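Local structure of homoserine kinase (3HUL) at residues Pro82-Gly87 against Pro162-Leu167; Ser88-Val93 against Asp125-Ala130; Gln229-Ala234 against Tyr240-Ser245; Asn258-Leu263 against Val276-Val281. The protein probably catalyses the ATP-dependent phosphorylation of L-homoserine to O-phospho-L-homoserine, a step in threonine biosynthesis. One frame throughout, in Å; residues are numbered along the deposited sequence.

Contact 1 of 4, residues Pro82-Gly87 against Pro162-Leu167; sequences PARGLG and PKAELL. With SO4 (sulfate ion), chain C.
Arg84 reaches across to Pro162 while held by a carbonyl two residues before it: Pro82 O accepts two bonds side-on from Arg84, from NE at 2.8 Å and from NH2 at 3.0 Å, the second arriving in the carbonyl plane on a lone pair. At Arg84 the side chain carries the contact: bends at chi2 (66°) and chi3 (50°) fold it back over its own loop, so that NE and NH2 face Pro82 O while NH1 turns outward. NH1 donates to Pro162 O at 2.9 Å, again in the carbonyl plane and on a lone pair, with an N-H...O angle of 152°. Ala164 N lies over one guanidinium face, 3.5 Å from NE, and Arg84 CD packs on the backbone of Lys163. Two carbonyls thus fix the rotation of the flat group.

The sequence from Pro82 onward matches the glycine-rich phosphate-binding motif of the GHMP kinases, and the residues are predicted to bind ATP. Gly85 N donates to sulfate O2 at 2.9 Å. Leu86 packs on Ile161 of strand 156-161. Gly87, the N-cap residue of the following helix, gives its N-H to sulfate O1, also at 2.9 Å; the anion, probably from the crystallisation liquor, is consistent with a phosphate position of the nucleotide.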
loop_
_atom_site.group_PDB
_atom_site.type_symbol
_atom_site.label_atom_id
_atom_site.label_comp_id
_atom_site.label_asym_id
_atom_site.label_seq_id
_atom_site.Cartn_x
_atom_site.Cartn_y
_atom_site.Cartn_z
ATOM N N PRO A 82 17.312 -8.354 29.409
ATOM C CA PRO A 82 17.314 -9.770 29.099
ATOM C C PRO A 82 16.049 -10.428 29.592
ATOM O O PRO A 82 15.492 -10.021 30.635
ATOM C CB PRO A 82 18.506 -10.316 29.889
ATOM C CG PRO A 82 19.315 -9.140 30.263
ATOM C CD PRO A 82 18.362 -8.006 30.389
ATOM N N ALA A 83 15.613 -11.437 28.841
ATOM C CA ALA A 83 14.431 -12.221 29.147
ATOM C C ALA A 83 13.217 -11.368 29.567
ATOM O O ALA A 83 12.502 -11.706 30.504
ATOM C CB ALA A 83 14.762 -13.305 30.198
ATOM N N ARG A 84 12.963 -10.279 28.843
ATOM C CA ARG A 84 11.816 -9.428 29.174
ATOM C C ARG A 84 10.722 -9.351 28.086
ATOM O O ARG A 84 9.771 -8.592 28.221
ATOM C CB ARG A 84 12.282 -8.037 29.627
ATOM C CG ARG A 84 11.639 -7.586 30.971
ATOM C CD ARG A 84 12.125 -8.492 32.148
ATOM N NE ARG A 84 13.589 -8.650 32.192
ATOM C CZ ARG A 84 14.397 -7.759 32.764
ATOM N NH1 ARG A 84 13.889 -6.651 33.304
ATOM N NH2 ARG A 84 15.717 -7.941 32.761
ATOM N N GLY A 85 10.842 -10.170 27.042
ATOM C CA GLY A 85 9.843 -10.224 25.956
ATOM C C GLY A 85 10.082 -9.181 24.861
ATOM O O GLY A 85 9.216 -8.963 24.001
ATOM N N LEU A 86 11.250 -8.542 24.903
ATOM C CA LEU A 86 11.630 -7.509 23.939
ATOM C C LEU A 86 12.774 -7.920 22.996
ATOM O O LEU A 86 13.421 -7.073 22.391
ATOM C CB LEU A 86 11.934 -6.185 24.642
ATOM C CG LEU A 86 10.754 -5.526 25.353
ATOM C CD1 LEU A 86 11.252 -4.442 26.321
ATOM C CD2 LEU A 86 9.743 -4.928 24.339
ATOM N N GLY A 87 12.989 -9.223 22.842
ATOM C CA GLY A 87 13.884 -9.713 21.829
ATOM C C GLY A 87 15.349 -9.453 22.136
ATOM O O GLY A 87 16.132 -9.151 21.230
ATOM N N PRO A 162 8.858 -4.926 33.693
ATOM C CA PRO A 162 9.117 -5.380 35.067
ATOM C C PRO A 162 10.446 -6.129 35.132
ATOM O O PRO A 162 11.179 -6.208 34.136
ATOM C CB PRO A 162 7.966 -6.349 35.334
ATOM C CG PRO A 162 7.707 -6.982 33.965
ATOM C CD PRO A 162 8.211 -5.988 32.896
ATOM N N LYS A 163 10.744 -6.658 36.309
ATOM C CA LYS A 163 11.909 -7.503 36.549
ATOM C C LYS A 163 11.742 -8.803 35.783
ATOM O O LYS A 163 10.611 -9.184 35.453
ATOM C CB LYS A 163 11.988 -7.813 38.060
ATOM C CG LYS A 163 12.127 -6.545 38.940
ATOM C CD LYS A 163 13.503 -5.947 38.749
ATOM C CE LYS A 163 13.801 -4.855 39.764
ATOM N NZ LYS A 163 15.139 -4.286 39.457
ATOM N N ALA A 164 12.851 -9.492 35.519
ATOM C CA ALA A 164 12.788 -10.840 34.967
ATOM C C ALA A 164 11.811 -11.686 35.784
ATOM O O ALA A 164 11.659 -11.478 36.986
ATOM C CB ALA A 164 14.180 -11.487 34.934
ATOM N N GLU A 165 11.111 -12.595 35.112
ATOM C CA GLU A 165 10.230 -13.559 35.782
ATOM C C GLU A 165 11.040 -14.393 36.795
ATOM O O GLU A 165 12.180 -14.796 36.522
ATOM C CB GLU A 165 9.572 -14.461 34.744
ATOM C CG GLU A 165 8.187 -15.037 35.119
ATOM C CD GLU A 165 7.094 -13.987 35.249
ATOM O OE1 GLU A 165 6.103 -14.236 35.995
ATOM O OE2 GLU A 165 7.216 -12.911 34.623
ATOM N N LEU A 166 10.466 -14.637 37.969
ATOM C CA LEU A 166 11.216 -15.318 39.023
ATOM C C LEU A 166 11.343 -16.831 38.814
ATOM O O LEU A 166 12.357 -17.428 39.165
ATOM C CB LEU A 166 10.679 -14.939 40.403
ATOM C CG LEU A 166 10.984 -13.474 40.785
ATOM C CD1 LEU A 166 10.088 -12.993 41.931
ATOM C CD2 LEU A 166 12.465 -13.236 41.097
ATOM N N LEU A 167 10.343 -17.442 38.196
ATOM C CA LEU A 167 10.484 -18.802 37.693
ATOM C C LEU A 167 10.635 -18.750 36.178
ATOM O O LEU A 167 11.131 -19.691 35.564
ATOM C CB LEU A 167 9.258 -19.635 38.052
ATOM C CG LEU A 167 8.558 -19.370 39.382
ATOM C CD1 LEU A 167 7.101 -19.784 39.247
ATOM C CD2 LEU A 167 9.250 -20.129 40.513
HETATM S S SO4 C . 13.366 -12.120 25.121
HETATM O O1 SO4 C . 12.455 -11.867 23.990
HETATM O O2 SO4 C . 12.500 -12.420 26.251
HETATM O O3 SO4 C . 14.256 -13.264 24.874
HETATM O O4 SO4 C . 14.190 -10.964 25.380
#

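Contact 2 of 4, residues Ser88-Val93 against Asp125-Ala130; sequences SSSAAV and DNVAPA. With SO4 (sulfate ion), chain C.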
loop_
_atom_site.group_PDB
_atom_site.type_symbol
_atom_site.label_atom_id
_atom_site.label_comp_id
_atom_site.label_asym_id
_atom_site.label_seq_id
_atom_site.Cartn_x
_atom_site.Cartn_y
_atom_site.Cartn_z
ATOM N N SER A 88 15.707 -9.581 23.415
ATOM C CA SER A 88 17.088 -9.498 23.869
ATOM C C SER A 88 17.881 -10.669 23.323
ATOM O O SER A 88 18.950 -10.516 22.710
ATOM C CB SER A 88 17.134 -9.551 25.409
ATOM O OG SER A 88 18.447 -9.266 25.866
ATOM N N SER A 89 17.349 -11.859 23.556
ATOM C CA SER A 89 17.971 -13.057 23.045
ATOM C C SER A 89 18.162 -12.966 21.524
ATOM O O SER A 89 19.236 -13.293 20.976
ATOM C CB SER A 89 17.117 -14.255 23.429
ATOM O OG SER A 89 17.483 -15.389 22.658
ATOM N N SER A 90 17.132 -12.504 20.830
ATOM C CA SER A 90 17.186 -12.528 19.370
ATOM C C SER A 90 18.139 -11.455 18.845
ATOM O O SER A 90 18.771 -11.644 17.817
ATOM C CB SER A 90 15.780 -12.389 18.763
ATOM O OG SER A 90 15.601 -11.113 18.127
ATOM N N ALA A 91 18.245 -10.335 19.556
ATOM C CA ALA A 91 19.207 -9.296 19.179
ATOM C C ALA A 91 20.666 -9.796 19.284
ATOM O O ALA A 91 21.515 -9.446 18.419
ATOM C CB ALA A 91 19.017 -8.027 20.002
ATOM N N ALA A 92 20.934 -10.631 20.301
ATOM C CA ALA A 92 22.271 -11.190 20.508
ATOM C C ALA A 92 22.634 -12.159 19.387
ATOM O O ALA A 92 23.753 -12.104 18.853
ATOM C CB ALA A 92 22.419 -11.838 21.939
ATOM N N VAL A 93 21.687 -13.008 18.989
ATOM C CA VAL A 93 21.891 -13.928 17.878
ATOM C C VAL A 93 22.180 -13.158 16.568
ATOM O O VAL A 93 23.164 -13.418 15.879
ATOM C CB VAL A 93 20.672 -14.862 17.680
ATOM C CG1 VAL A 93 20.776 -15.591 16.333
ATOM C CG2 VAL A 93 20.517 -15.865 18.870
ATOM N N ASP A 125 9.943 -14.316 14.082
ATOM C CA ASP A 125 9.228 -13.058 14.345
ATOM C C ASP A 125 9.900 -12.041 15.273
ATOM O O ASP A 125 9.458 -10.890 15.343
ATOM C CB ASP A 125 7.738 -13.286 14.661
ATOM C CG ASP A 125 7.494 -14.289 15.804
ATOM O OD1 ASP A 125 8.248 -15.278 15.961
ATOM O OD2 ASP A 125 6.503 -14.091 16.539
ATOM N N ASN A 126 10.961 -12.447 15.977
ATOM C CA ASN A 126 11.897 -11.463 16.520
ATOM C C ASN A 126 12.984 -11.135 15.511
ATOM O O ASN A 126 13.215 -9.954 15.241
ATOM C CB ASN A 126 12.531 -11.894 17.841
ATOM C CG ASN A 126 11.519 -11.997 18.967
ATOM O OD1 ASN A 126 11.067 -13.096 19.278
ATOM N ND2 ASN A 126 11.149 -10.851 19.580
ATOM N N VAL A 127 13.631 -12.175 14.960
ATOM C CA VAL A 127 14.843 -12.008 14.149
ATOM C C VAL A 127 14.665 -11.306 12.797
ATOM O O VAL A 127 15.541 -10.561 12.369
ATOM C CB VAL A 127 15.666 -13.347 13.977
ATOM C CG1 VAL A 127 16.199 -13.844 15.339
ATOM C CG2 VAL A 127 14.875 -14.437 13.245
ATOM N N ALA A 128 13.546 -11.527 12.120
ATOM C CA ALA A 128 13.350 -10.869 10.837
ATOM C C ALA A 128 13.255 -9.329 11.030
ATOM O O ALA A 128 14.000 -8.590 10.395
ATOM C CB ALA A 128 12.115 -11.445 10.094
ATOM N N PRO A 129 12.378 -8.846 11.938
ATOM C CA PRO A 129 12.403 -7.388 12.175
ATOM C C PRO A 129 13.736 -6.877 12.783
ATOM O O PRO A 129 14.107 -5.729 12.533
ATOM C CB PRO A 129 11.204 -7.136 13.117
ATOM C CG PRO A 129 10.752 -8.446 13.585
ATOM C CD PRO A 129 11.297 -9.523 12.684
ATOM N N ALA A 130 14.466 -7.710 13.540
ATOM C CA ALA A 130 15.783 -7.290 14.036
ATOM C C ALA A 130 16.745 -7.040 12.874
ATOM O O ALA A 130 17.524 -6.096 12.898
ATOM C CB ALA A 130 16.372 -8.320 15.034
HETATM S S SO4 C . 13.366 -12.120 25.121
HETATM O O1 SO4 C . 12.455 -11.867 23.990
HETATM O O2 SO4 C . 12.500 -12.420 26.251
HETATM O O3 SO4 C . 14.256 -13.264 24.874
HETATM O O4 SO4 C . 14.190 -10.964 25.380
#
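Ser88 N donates to sulfate O4 at 2.8 Å with an N-H...O angle of 147°, two residues before Ser90, the residue that meets Asn126, Val127 and Ala130 across the contact. The bond is made by the first turn of helix 88-103, whose N-terminal end would be expected to help stabilise the anion. Ser89 CB adds a van der Waals touch on O3.

From the GHMP phosphate loop the chain runs directly into this helix, and Ser88 to Ala91 belong to its predicted ATP-binding sequence. Ser90 sits on the side of the helix turned to the start of helix 127-132. Its CB lies 3.4 Å from Asn126 CB and 3.7 Å from Val127 CG1, while OG, at an unusual chi1 of 110°, lies 3.2 Å from Asn126 CB, a packing contact without a hydrogen bond. Ala130 CB approaches the same OG more loosely, at 4.2 Å. The backbone brings Asn126 CB up to Ser90, and a CG placed beside the backbone N (chi1 -66°) sends the amide to Thr10 on strand 3-12, where ND2 is hydrogen-bonded to OG1. Val127 also rests on Ala117, and Ser90 on Glu121, both of helix 110-121.

Contact 3 of 4, residues Gln229-Ala234 against Tyr240-Ser245; sequences QIRDVA and YAACLS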
loop_
_atom_site.group_PDB
_atom_site.type_symbol
_atom_site.label_atom_id
_atom_site.label_comp_id
_atom_site.label_asym_id
_atom_site.label_seq_id
_atom_site.Cartn_x
_atom_site.Cartn_y
_atom_site.Cartn_z
ATOM N N GLN A 229 -6.775 -3.264 33.716
ATOM C CA GLN A 229 -6.663 -1.926 34.282
ATOM C C GLN A 229 -5.839 -1.012 33.368
ATOM O O GLN A 229 -6.200 0.134 33.146
ATOM C CB GLN A 229 -6.021 -2.025 35.681
ATOM C CG GLN A 229 -5.491 -0.723 36.287
ATOM C CD GLN A 229 -4.504 -0.972 37.429
ATOM O OE1 GLN A 229 -3.739 -1.942 37.405
ATOM N NE2 GLN A 229 -4.510 -0.094 38.425
ATOM N N ILE A 230 -4.724 -1.539 32.863
ATOM C CA ILE A 230 -3.885 -0.831 31.910
ATOM C C ILE A 230 -4.687 -0.512 30.636
ATOM O O ILE A 230 -4.697 0.631 30.196
ATOM C CB ILE A 230 -2.593 -1.628 31.593
ATOM C CG1 ILE A 230 -1.660 -1.600 32.807
ATOM C CG2 ILE A 230 -1.889 -1.082 30.311
ATOM C CD1 ILE A 230 -0.441 -2.502 32.688
ATOM N N ARG A 231 -5.382 -1.511 30.093
ATOM C CA ARG A 231 -6.326 -1.326 28.980
ATOM C C ARG A 231 -7.347 -0.224 29.205
ATOM O O ARG A 231 -7.479 0.688 28.383
ATOM C CB ARG A 231 -7.085 -2.621 28.678
ATOM C CG ARG A 231 -6.460 -3.424 27.610
ATOM C CD ARG A 231 -7.069 -4.812 27.418
ATOM N NE ARG A 231 -6.065 -5.629 26.739
ATOM C CZ ARG A 231 -5.968 -6.953 26.783
ATOM N NH1 ARG A 231 -6.814 -7.671 27.498
ATOM N NH2 ARG A 231 -4.996 -7.557 26.114
ATOM N N ASP A 232 -8.077 -0.323 30.319
ATOM C CA ASP A 232 -9.122 0.651 30.661
ATOM C C ASP A 232 -8.594 2.063 30.589
ATOM O O ASP A 232 -9.171 2.913 29.922
ATOM C CB ASP A 232 -9.667 0.410 32.075
ATOM C CG ASP A 232 -10.587 -0.786 32.151
ATOM O OD1 ASP A 232 -11.027 -1.282 31.092
ATOM O OD2 ASP A 232 -10.867 -1.236 33.283
ATOM N N VAL A 233 -7.470 2.286 31.256
ATOM C CA VAL A 233 -6.829 3.593 31.323
ATOM C C VAL A 233 -6.291 4.099 29.980
ATOM O O VAL A 233 -6.543 5.243 29.596
ATOM C CB VAL A 233 -5.685 3.556 32.354
ATOM C CG1 VAL A 233 -4.816 4.816 32.254
ATOM C CG2 VAL A 233 -6.272 3.318 33.766
ATOM N N ALA A 234 -5.521 3.249 29.305
ATOM C CA ALA A 234 -4.911 3.592 28.035
ATOM C C ALA A 234 -5.946 3.823 26.956
ATOM O O ALA A 234 -5.934 4.844 26.322
ATOM C CB ALA A 234 -3.925 2.517 27.614
ATOM N N TYR A 240 -4.695 2.260 21.224
ATOM C CA TYR A 240 -5.260 1.175 20.413
ATOM C C TYR A 240 -5.452 -0.128 21.155
ATOM O O TYR A 240 -6.419 -0.848 20.925
ATOM C CB TYR A 240 -4.363 0.918 19.208
ATOM C CG TYR A 240 -4.021 2.160 18.425
ATOM C CD1 TYR A 240 -5.032 2.995 17.938
ATOM C CD2 TYR A 240 -2.689 2.473 18.125
ATOM C CE1 TYR A 240 -4.724 4.157 17.207
ATOM C CE2 TYR A 240 -2.362 3.640 17.369
ATOM C CZ TYR A 240 -3.378 4.458 16.924
ATOM O OH TYR A 240 -3.080 5.579 16.179
ATOM N N ALA A 241 -4.523 -0.439 22.047
ATOM C CA ALA A 241 -4.411 -1.788 22.581
ATOM C C ALA A 241 -3.307 -1.845 23.639
ATOM O O ALA A 241 -2.396 -1.028 23.629
ATOM C CB ALA A 241 -4.066 -2.759 21.436
ATOM N N ALA A 242 -3.404 -2.827 24.523
ATOM C CA ALA A 242 -2.340 -3.170 25.455
ATOM C C ALA A 242 -2.202 -4.696 25.377
ATOM O O ALA A 242 -3.200 -5.418 25.490
ATOM C CB ALA A 242 -2.678 -2.704 26.904
ATOM N N CYS A 243 -0.976 -5.165 25.154
ATOM C CA CYS A 243 -0.705 -6.582 24.968
ATOM C C CYS A 243 0.569 -6.971 25.659
ATOM O O CYS A 243 1.502 -6.155 25.787
ATOM C CB CYS A 243 -0.493 -6.878 23.479
ATOM S SG CYS A 243 -1.807 -6.259 22.476
ATOM N N LEU A 244 0.647 -8.230 26.061
ATOM C CA LEU A 244 1.961 -8.814 26.299
ATOM C C LEU A 244 2.852 -8.668 25.060
ATOM O O LEU A 244 2.385 -8.798 23.915
ATOM C CB LEU A 244 1.855 -10.272 26.724
ATOM C CG LEU A 244 1.241 -10.465 28.104
ATOM C CD1 LEU A 244 0.934 -11.963 28.296
ATOM C CD2 LEU A 244 2.169 -9.932 29.195
ATOM N N SER A 245 4.116 -8.335 25.312
ATOM C CA SER A 245 5.159 -8.364 24.301
ATOM C C SER A 245 5.713 -9.794 24.208
ATOM O O SER A 245 6.285 -10.304 25.174
ATOM C CB SER A 245 6.261 -7.392 24.697
ATOM O OG SER A 245 7.211 -7.263 23.666
#
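Arg231 and Ala242 meet through one carbonyl gripped twice. Ala242 O receives Arg231 NH2 at 2.9 Å, nearly in line with its C=O bond (C=O...N angle 164°), and Arg231 NE at 3.1 Å, with the donor tilted 16° from the carbonyl plane. Seen from the guanidinium, the oxygen lies at the NE-NH2 edge, close to its plane. The methyl of Ala242 points at the helix and fits against two neighbouring side chains, 3.9 Å from Ile230 CG2 and 3.9 Å from Arg231 CG. An extended run from CG to NE, with chi2 at 172°, takes the arginine past that methyl and onto the carbonyl beyond it.

Helix 227-235 here packs on strand 241-244, an outermost strand of the four-stranded antiparallel sheet; strand order 2-3-1-4, with helix 227-235 leading into the second strand and helix 260-268 joining the third to the fourth, fits the ferredoxin-like arrangement of the GHMP kinase C-terminal region. In the next shell, Glu211 OE2 forms a salt bridge with Arg231 NE and also accepts from Ala242 N, so one carboxylate oxygen ties together the same two residues and probably fixes the guanidinium. On its inner side the strand pairs with strand 251-255, where Tyr240 and Ala241 both face Phe254 in a classic beta bulge. Val253 of that strand receives Ile230 and Ala234 from the helix.

Contact 4 of 4, residues Asn258-Leu263 against Val276-Val281; sequences NLANKL and VLLLDV
Ala260 and Leu278 mark the closest approach of the two backbones, with their CA atoms 7.2 Å apart. The first is in the opening turn of helix 260-268, where Leu263 N donates to Leu259 O at 2.8 Å; the second is in extended conformation (phi -100°, psi 122°) within strand 275-280. Both point their CB atoms toward each other across the gap.

Leu278 provides both of its methyls. With CG anti to the backbone N (chi1 -173°), the side chain rises from the strand and ends in a fork against the helix. CD1 presses on Ala260 CB at 3.5 Å, closer than ordinary carbon-carbon contact, and CD2 stands 3.8 Å from the same methyl, so Ala260 sits against the fork itself. CD2 also meets Asn261 OD1 at 3.2 Å, a polar atom set against a methyl without a hydrogen bond. Asn261 starts out pointing away from the strand, but its CG lies beside the backbone N and its amide returns to cross the leucine at about a right angle.

Farther along the helix, Gln264 touches Leu278 and donates through NE2 to Val276 O. Strand 275-280, an outermost strand of the antiparallel sheet, pairs with strand 156-161, on which Ala260 and Leu263 also pack. Asn258 packs on Leu259 of the second subunit, and Leu259 on Asn258 of that subunit.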
loop_
_atom_site.group_PDB
_atom_site.type_symbol
_atom_site.label_atom_id
_atom_site.label_comp_id
_atom_site.label_asym_id
_atom_site.label_seq_id
_atom_site.Cartn_x
_atom_site.Cartn_y
_atom_site.Cartn_z
ATOM N N ASN A 258 0.748 11.308 19.037
ATOM C CA ASN A 258 0.504 12.563 19.753
ATOM C C ASN A 258 0.191 12.305 21.230
ATOM O O ASN A 258 0.327 13.187 22.038
ATOM C CB ASN A 258 -0.617 13.377 19.095
ATOM C CG ASN A 258 -1.965 12.697 19.197
ATOM O OD1 ASN A 258 -2.273 11.771 18.459
ATOM N ND2 ASN A 258 -2.781 13.170 20.098
ATOM N N LEU A 259 -0.193 11.072 21.554
ATOM C CA LEU A 259 -0.595 10.696 22.902
ATOM C C LEU A 259 0.540 10.129 23.742
ATOM O O LEU A 259 0.372 9.936 24.941
ATOM C CB LEU A 259 -1.700 9.649 22.852
ATOM C CG LEU A 259 -3.166 10.043 22.768
ATOM C CD1 LEU A 259 -3.995 8.779 22.822
ATOM C CD2 LEU A 259 -3.549 10.998 23.935
ATOM N N ALA A 260 1.677 9.837 23.118
ATOM C CA ALA A 260 2.776 9.133 23.790
ATOM C C ALA A 260 3.144 9.710 25.172
ATOM O O ALA A 260 3.107 9.001 26.184
ATOM C CB ALA A 260 4.022 9.100 22.879
ATOM N N ASN A 261 3.530 10.980 25.202
ATOM C CA ASN A 261 4.052 11.617 26.432
ATOM C C ASN A 261 3.016 11.624 27.558
ATOM O O ASN A 261 3.322 11.268 28.707
ATOM C CB ASN A 261 4.515 13.058 26.127
ATOM C CG ASN A 261 5.772 13.092 25.270
ATOM O OD1 ASN A 261 6.354 12.052 24.966
ATOM N ND2 ASN A 261 6.196 14.284 24.877
ATOM N N LYS A 262 1.791 12.014 27.207
ATOM C CA LYS A 262 0.731 12.154 28.166
ATOM C C LYS A 262 0.273 10.754 28.642
ATOM O O LYS A 262 -0.121 10.592 29.812
ATOM C CB LYS A 262 -0.405 13.064 27.623
ATOM C CG LYS A 262 -1.529 12.394 26.860
ATOM N N LEU A 263 0.361 9.747 27.747
ATOM C CA LEU A 263 0.097 8.358 28.130
ATOM C C LEU A 263 1.141 7.782 29.051
ATOM O O LEU A 263 0.799 7.041 29.961
ATOM C CB LEU A 263 -0.050 7.431 26.921
ATOM C CG LEU A 263 -1.488 7.073 26.572
ATOM C CD1 LEU A 263 -1.526 6.215 25.326
ATOM C CD2 LEU A 263 -2.119 6.326 27.751
ATOM N N VAL A 276 8.175 2.398 33.257
ATOM C CA VAL A 276 7.325 2.768 32.144
ATOM C C VAL A 276 8.158 3.556 31.151
ATOM O O VAL A 276 8.586 4.682 31.443
ATOM C CB VAL A 276 6.144 3.583 32.597
ATOM C CG1 VAL A 276 5.230 3.849 31.405
ATOM C CG2 VAL A 276 5.381 2.817 33.716
ATOM N N LEU A 277 8.401 2.949 29.988
ATOM C CA LEU A 277 9.319 3.504 28.999
ATOM C C LEU A 277 8.600 3.846 27.707
ATOM O O LEU A 277 7.646 3.192 27.339
ATOM C CB LEU A 277 10.463 2.527 28.717
ATOM C CG LEU A 277 11.801 2.771 29.426
ATOM C CD1 LEU A 277 11.697 2.721 30.956
ATOM C CD2 LEU A 277 12.852 1.753 28.934
ATOM N N LEU A 278 9.064 4.884 27.034
ATOM C CA LEU A 278 8.493 5.281 25.757
ATOM C C LEU A 278 9.380 4.754 24.633
ATOM O O LEU A 278 10.587 5.015 24.577
ATOM C CB LEU A 278 8.315 6.805 25.686
ATOM C CG LEU A 278 7.584 7.497 24.527
ATOM C CD1 LEU A 278 6.313 6.792 24.108
ATOM C CD2 LEU A 278 7.253 8.933 24.927
ATOM N N LEU A 279 8.781 3.960 23.757
ATOM C CA LEU A 279 9.528 3.404 22.626
ATOM C C LEU A 279 8.888 3.829 21.323
ATOM O O LEU A 279 7.696 4.038 21.280
ATOM C CB LEU A 279 9.541 1.883 22.717
ATOM C CG LEU A 279 9.762 1.243 24.085
ATOM C CD1 LEU A 279 9.542 -0.237 23.967
ATOM C CD2 LEU A 279 11.161 1.536 24.658
ATOM N N ASP A 280 9.691 3.931 20.266
ATOM C CA ASP A 280 9.174 4.108 18.938
ATOM C C ASP A 280 9.408 2.853 18.087
ATOM O O ASP A 280 10.218 1.987 18.447
ATOM C CB ASP A 280 9.810 5.338 18.277
ATOM C CG ASP A 280 9.316 6.658 18.888
ATOM O OD1 ASP A 280 8.099 6.924 18.896
ATOM O OD2 ASP A 280 10.152 7.436 19.358
ATOM N N VAL A 281 8.703 2.774 16.954
ATOM C CA VAL A 281 9.013 1.809 15.892
ATOM C C VAL A 281 10.386 2.158 15.346
ATOM O O VAL A 281 10.649 3.313 15.041
ATOM C CB VAL A 281 7.941 1.827 14.755
ATOM C CG1 VAL A 281 8.350 0.964 13.570
ATOM C CG2 VAL A 281 6.532 1.390 15.302
#

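Contacts 1 and 2, whose centres lie 15 Å apart, share one sulfate bound by the backbone of both, which suggests where a phosphate of the nucleotide would lie in the predicted ATP site. Away from the anion, Pro82 CA and Ser88 OG also touch, at 3.5 Å. Contact 3, centred 18 Å from contact 1, reaches this loop through Ser245 OG, 2.7 Å from Gly85 O, probably a hydrogen bond. Contacts 3 and 4 each set a helix against an outermost strand of the same four-stranded sheet, and meet where Ala234 CA lies 3.9 Å from Leu263 CD2. Contact 4 stands farther from the site, its Leu278 side chain about 12 Å from that of Leu86.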